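Local coordinates for peptide ABC transporter, peptide-binding protein (PDB 2D5W), which binds oligopeptides, here a pentapeptide, as the solute-binding protein of an ABC transporter that probably takes up peptides, at residues N6-P16 with S241-I252. Sequence-based numbering, arbitrary orientation.
Sequences NSLVIGASQEP and SKYVQKVVYRFI
With CG anti to the backbone N (chi1 -175°) and the chain extended beyond it, Glu15 runs across Phe251, whose own CG is anti to its carbonyl carbon (chi1 -55°). Glu15 CG therefore sits over one ring face, 3.7 Å from the centroid of the Phe251 ring, and the carboxylate stacks on the ring with the planes 9° apart. Glutamate suits the place because its methylenes cover the aromatic face while OE2 takes hydrogen bonds from Trp218 NE1 and Gly221 N. Pro16 CD meets Phe251 CZ at 3.8 Å, and Ala12, whose lone methyl fits close to the ring, brings CB to 3.9 Å from Phe251 CD1. Were Phe251 an alanine, the Glu15 chain would probably lose the surface it lies on and a gap open near Pro16 CD. Further along the same face of the sheet, Ile10 CG2 makes a CH-pi contact 4.0 Å from the Tyr249 ring centroid. Helix 31-40 packs here, and its Glu35 is hydrogen-bonded to Tyr249 OH. Backbone hydrogen bonds alternate between the parallel strands, from Leu8 N to Lys246 O up to Ile252 N to Ala12 O; Gln245 N to Asn6 O precedes them. Asn6 suits that end because OD1 accepts from a water that also donates to Lys242 O. Gln14 NE2 hydrogen-bonds the bound peptide's backbone, consistent with these CH-pi, apolar and backbone contacts fixing where the chain enters the peptide site.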
loop_
_atom_site.group_PDB
_atom_site.type_symbol
_atom_site.label_atom_id
_atom_site.label_comp_id
_atom_site.label_asym_id
_atom_site.label_seq_id
_atom_site.Cartn_x
_atom_site.Cartn_y
_atom_site.Cartn_z
ATOM N N ASN A 6 -7.997 28.051 11.551
ATOM C CA ASN A 6 -8.764 27.111 10.742
ATOM C C ASN A 6 -7.865 26.218 9.890
ATOM O O ASN A 6 -8.005 26.155 8.664
ATOM C CB ASN A 6 -9.740 27.883 9.850
ATOM C CG ASN A 6 -10.920 27.046 9.428
ATOM O OD1 ASN A 6 -11.049 25.892 9.834
ATOM N ND2 ASN A 6 -11.799 27.621 8.616
ATOM N N SER A 7 -6.946 25.522 10.551
ATOM C CA SER A 7 -6.018 24.633 9.868
ATOM C C SER A 7 -5.996 23.245 10.499
ATOM O O SER A 7 -6.552 23.027 11.578
ATOM C CB SER A 7 -4.607 25.220 9.897
ATOM O OG SER A 7 -4.139 25.347 11.229
ATOM N N LEU A 8 -5.337 22.318 9.812
ATOM C CA LEU A 8 -5.218 20.935 10.258
ATOM C C LEU A 8 -3.783 20.434 10.102
ATOM O O LEU A 8 -3.283 20.315 8.981
ATOM C CB LEU A 8 -6.154 20.048 9.436
ATOM C CG LEU A 8 -6.026 18.530 9.602
ATOM C CD1 LEU A 8 -6.332 18.133 11.034
ATOM C CD2 LEU A 8 -6.969 17.833 8.639
ATOM N N VAL A 9 -3.124 20.151 11.221
ATOM C CA VAL A 9 -1.755 19.648 11.196
ATOM C C VAL A 9 -1.798 18.150 11.479
ATOM O O VAL A 9 -2.289 17.714 12.525
ATOM C CB VAL A 9 -0.876 20.350 12.258
ATOM C CG1 VAL A 9 0.519 19.735 12.277
ATOM C CG2 VAL A 9 -0.791 21.840 11.957
ATOM N N ILE A 10 -1.289 17.371 10.530
ATOM C CA ILE A 10 -1.270 15.918 10.629
ATOM C C ILE A 10 0.158 15.411 10.778
ATOM O O ILE A 10 1.041 15.787 10.009
ATOM C CB ILE A 10 -1.907 15.287 9.371
ATOM C CG1 ILE A 10 -3.347 15.784 9.219
ATOM C CG2 ILE A 10 -1.863 13.773 9.460
ATOM C CD1 ILE A 10 -3.997 15.418 7.897
ATOM N N GLY A 11 0.380 14.558 11.774
ATOM C CA GLY A 11 1.705 14.013 12.000
ATOM C C GLY A 11 1.896 12.645 11.373
ATOM O O GLY A 11 1.032 11.771 11.489
ATOM N N ALA A 12 3.038 12.459 10.715
ATOM C CA ALA A 12 3.367 11.196 10.061
ATOM C C ALA A 12 4.829 10.841 10.314
ATOM O O ALA A 12 5.661 11.724 10.523
ATOM C CB ALA A 12 3.106 11.305 8.558
ATOM N N SER A 13 5.139 9.547 10.281
ATOM C CA SER A 13 6.505 9.086 10.513
ATOM C C SER A 13 7.237 8.673 9.234
ATOM O O SER A 13 8.379 8.215 9.290
ATOM C CB SER A 13 6.510 7.923 11.504
ATOM O OG SER A 13 5.771 6.826 11.007
ATOM N N GLN A 14 6.571 8.825 8.092
ATOM C CA GLN A 14 7.160 8.496 6.799
ATOM C C GLN A 14 6.770 9.594 5.828
ATOM O O GLN A 14 5.701 10.190 5.958
ATOM C CB GLN A 14 6.655 7.140 6.309
ATOM C CG GLN A 14 7.118 5.997 7.197
ATOM C CD GLN A 14 6.599 4.647 6.762
ATOM O OE1 GLN A 14 6.247 4.440 5.600
ATOM N NE2 GLN A 14 6.559 3.709 7.697
ATOM N N GLU A 15 7.637 9.860 4.860
ATOM C CA GLU A 15 7.401 10.912 3.879
ATOM C C GLU A 15 7.412 10.363 2.455
ATOM O O GLU A 15 8.218 9.498 2.125
ATOM C CB GLU A 15 8.487 11.982 4.022
ATOM C CG GLU A 15 8.306 13.207 3.141
ATOM C CD GLU A 15 9.315 14.303 3.447
ATOM O OE1 GLU A 15 10.025 14.197 4.472
ATOM O OE2 GLU A 15 9.394 15.281 2.672
ATOM N N PRO A 16 6.506 10.853 1.595
ATOM C CA PRO A 16 6.486 10.361 0.213
ATOM C C PRO A 16 7.813 10.663 -0.480
ATOM O O PRO A 16 8.391 11.730 -0.279
ATOM C CB PRO A 16 5.346 11.152 -0.423
ATOM C CG PRO A 16 4.451 11.478 0.732
ATOM C CD PRO A 16 5.422 11.821 1.831
ATOM N N SER A 241 -16.367 27.335 4.071
ATOM C CA SER A 241 -15.691 28.289 4.948
ATOM C C SER A 241 -15.640 27.831 6.409
ATOM O O SER A 241 -14.797 28.290 7.180
ATOM C CB SER A 241 -16.373 29.659 4.867
ATOM O OG SER A 241 -17.699 29.603 5.359
ATOM N N LYS A 242 -16.537 26.925 6.780
ATOM C CA LYS A 242 -16.594 26.422 8.151
ATOM C C LYS A 242 -15.646 25.253 8.386
ATOM O O LYS A 242 -15.542 24.749 9.503
ATOM C CB LYS A 242 -18.021 25.984 8.488
ATOM C CG LYS A 242 -19.033 27.118 8.519
ATOM C CD LYS A 242 -20.429 26.603 8.825
ATOM C CE LYS A 242 -21.406 27.750 9.044
ATOM N NZ LYS A 242 -21.492 28.642 7.858
ATOM N N TYR A 243 -14.950 24.834 7.336
ATOM C CA TYR A 243 -14.039 23.701 7.417
ATOM C C TYR A 243 -12.590 24.145 7.227
ATOM O O TYR A 243 -12.339 25.289 6.852
ATOM C CB TYR A 243 -14.491 22.661 6.393
ATOM C CG TYR A 243 -15.892 22.161 6.705
ATOM C CD1 TYR A 243 -16.090 20.967 7.397
ATOM C CD2 TYR A 243 -17.017 22.920 6.371
ATOM C CE1 TYR A 243 -17.369 20.540 7.754
ATOM C CE2 TYR A 243 -18.302 22.500 6.725
ATOM C CZ TYR A 243 -18.468 21.311 7.416
ATOM O OH TYR A 243 -19.729 20.892 7.785
ATOM N N VAL A 244 -11.628 23.260 7.477
ATOM C CA VAL A 244 -10.233 23.686 7.383
ATOM C C VAL A 244 -9.804 24.208 6.017
ATOM O O VAL A 244 -10.183 23.675 4.970
ATOM C CB VAL A 244 -9.255 22.584 7.875
ATOM C CG1 VAL A 244 -9.567 22.237 9.326
ATOM C CG2 VAL A 244 -9.334 21.356 6.995
ATOM N N GLN A 245 -9.004 25.267 6.049
ATOM C CA GLN A 245 -8.533 25.929 4.839
ATOM C C GLN A 245 -7.089 25.604 4.494
ATOM O O GLN A 245 -6.624 25.907 3.394
ATOM C CB GLN A 245 -8.698 27.443 4.986
ATOM C CG GLN A 245 -10.139 27.891 5.216
ATOM C CD GLN A 245 -11.068 27.471 4.093
ATOM O OE1 GLN A 245 -10.818 27.764 2.922
ATOM N NE2 GLN A 245 -12.147 26.782 4.442
ATOM N N LYS A 246 -6.386 25.004 5.445
ATOM C CA LYS A 246 -4.996 24.620 5.258
ATOM C C LYS A 246 -4.772 23.285 5.944
ATOM O O LYS A 246 -5.296 23.048 7.033
ATOM C CB LYS A 246 -4.057 25.658 5.878
ATOM C CG LYS A 246 -4.022 26.997 5.165
ATOM C CD LYS A 246 -2.961 27.904 5.771
ATOM C CE LYS A 246 -2.877 29.233 5.038
ATOM N NZ LYS A 246 -1.838 30.123 5.632
ATOM N N VAL A 247 -4.010 22.414 5.291
ATOM C CA VAL A 247 -3.670 21.105 5.838
ATOM C C VAL A 247 -2.165 20.961 5.698
ATOM O O VAL A 247 -1.614 21.140 4.608
ATOM C CB VAL A 247 -4.336 19.947 5.064
ATOM C CG1 VAL A 247 -3.881 18.609 5.641
ATOM C CG2 VAL A 247 -5.852 20.070 5.133
ATOM N N VAL A 248 -1.499 20.655 6.802
ATOM C CA VAL A 248 -0.058 20.489 6.785
ATOM C C VAL A 248 0.343 19.147 7.369
ATOM O O VAL A 248 -0.045 18.806 8.491
ATOM C CB VAL A 248 0.654 21.589 7.610
ATOM C CG1 VAL A 248 2.160 21.339 7.633
ATOM C CG2 VAL A 248 0.351 22.957 7.028
ATOM N N TYR A 249 1.092 18.374 6.592
ATOM C CA TYR A 249 1.615 17.100 7.062
ATOM C C TYR A 249 3.020 17.395 7.569
ATOM O O TYR A 249 3.826 18.000 6.859
ATOM C CB TYR A 249 1.701 16.088 5.921
ATOM C CG TYR A 249 0.519 15.156 5.825
ATOM C CD1 TYR A 249 0.597 13.847 6.306
ATOM C CD2 TYR A 249 -0.680 15.579 5.252
ATOM C CE1 TYR A 249 -0.487 12.983 6.216
ATOM C CE2 TYR A 249 -1.768 14.723 5.159
ATOM C CZ TYR A 249 -1.668 13.430 5.641
ATOM O OH TYR A 249 -2.755 12.593 5.536
ATOM N N ARG A 250 3.297 16.998 8.807
ATOM C CA ARG A 250 4.610 17.175 9.415
ATOM C C ARG A 250 5.230 15.791 9.512
ATOM O O ARG A 250 4.603 14.856 10.010
ATOM C CB ARG A 250 4.487 17.787 10.810
ATOM C CG ARG A 250 4.266 19.288 10.814
ATOM C CD ARG A 250 4.225 19.818 12.236
ATOM N NE ARG A 250 5.429 19.471 12.985
ATOM C CZ ARG A 250 5.565 19.633 14.297
ATOM N NH1 ARG A 250 6.696 19.289 14.899
ATOM N NH2 ARG A 250 4.564 20.134 15.010
ATOM N N PHE A 251 6.463 15.666 9.031
ATOM C CA PHE A 251 7.163 14.391 9.027
ATOM C C PHE A 251 8.252 14.298 10.078
ATOM O O PHE A 251 9.165 15.122 10.119
ATOM C CB PHE A 251 7.763 14.151 7.641
ATOM C CG PHE A 251 6.751 14.225 6.540
ATOM C CD1 PHE A 251 5.754 13.262 6.437
ATOM C CD2 PHE A 251 6.751 15.288 5.641
ATOM C CE1 PHE A 251 4.769 13.355 5.463
ATOM C CE2 PHE A 251 5.764 15.388 4.659
ATOM C CZ PHE A 251 4.774 14.418 4.574
ATOM N N ILE A 252 8.139 13.283 10.929
ATOM C CA ILE A 252 9.119 13.025 11.981
ATOM C C ILE A 252 9.410 11.528 11.876
ATOM O O ILE A 252 8.598 10.695 12.281
ATOM C CB ILE A 252 8.557 13.398 13.372
ATOM C CG1 ILE A 252 8.183 14.887 13.391
ATOM C CG2 ILE A 252 9.601 13.109 14.451
ATOM C CD1 ILE A 252 7.554 15.358 14.693
HETATM O O HOH W 1 -13.039 24.181 10.523
#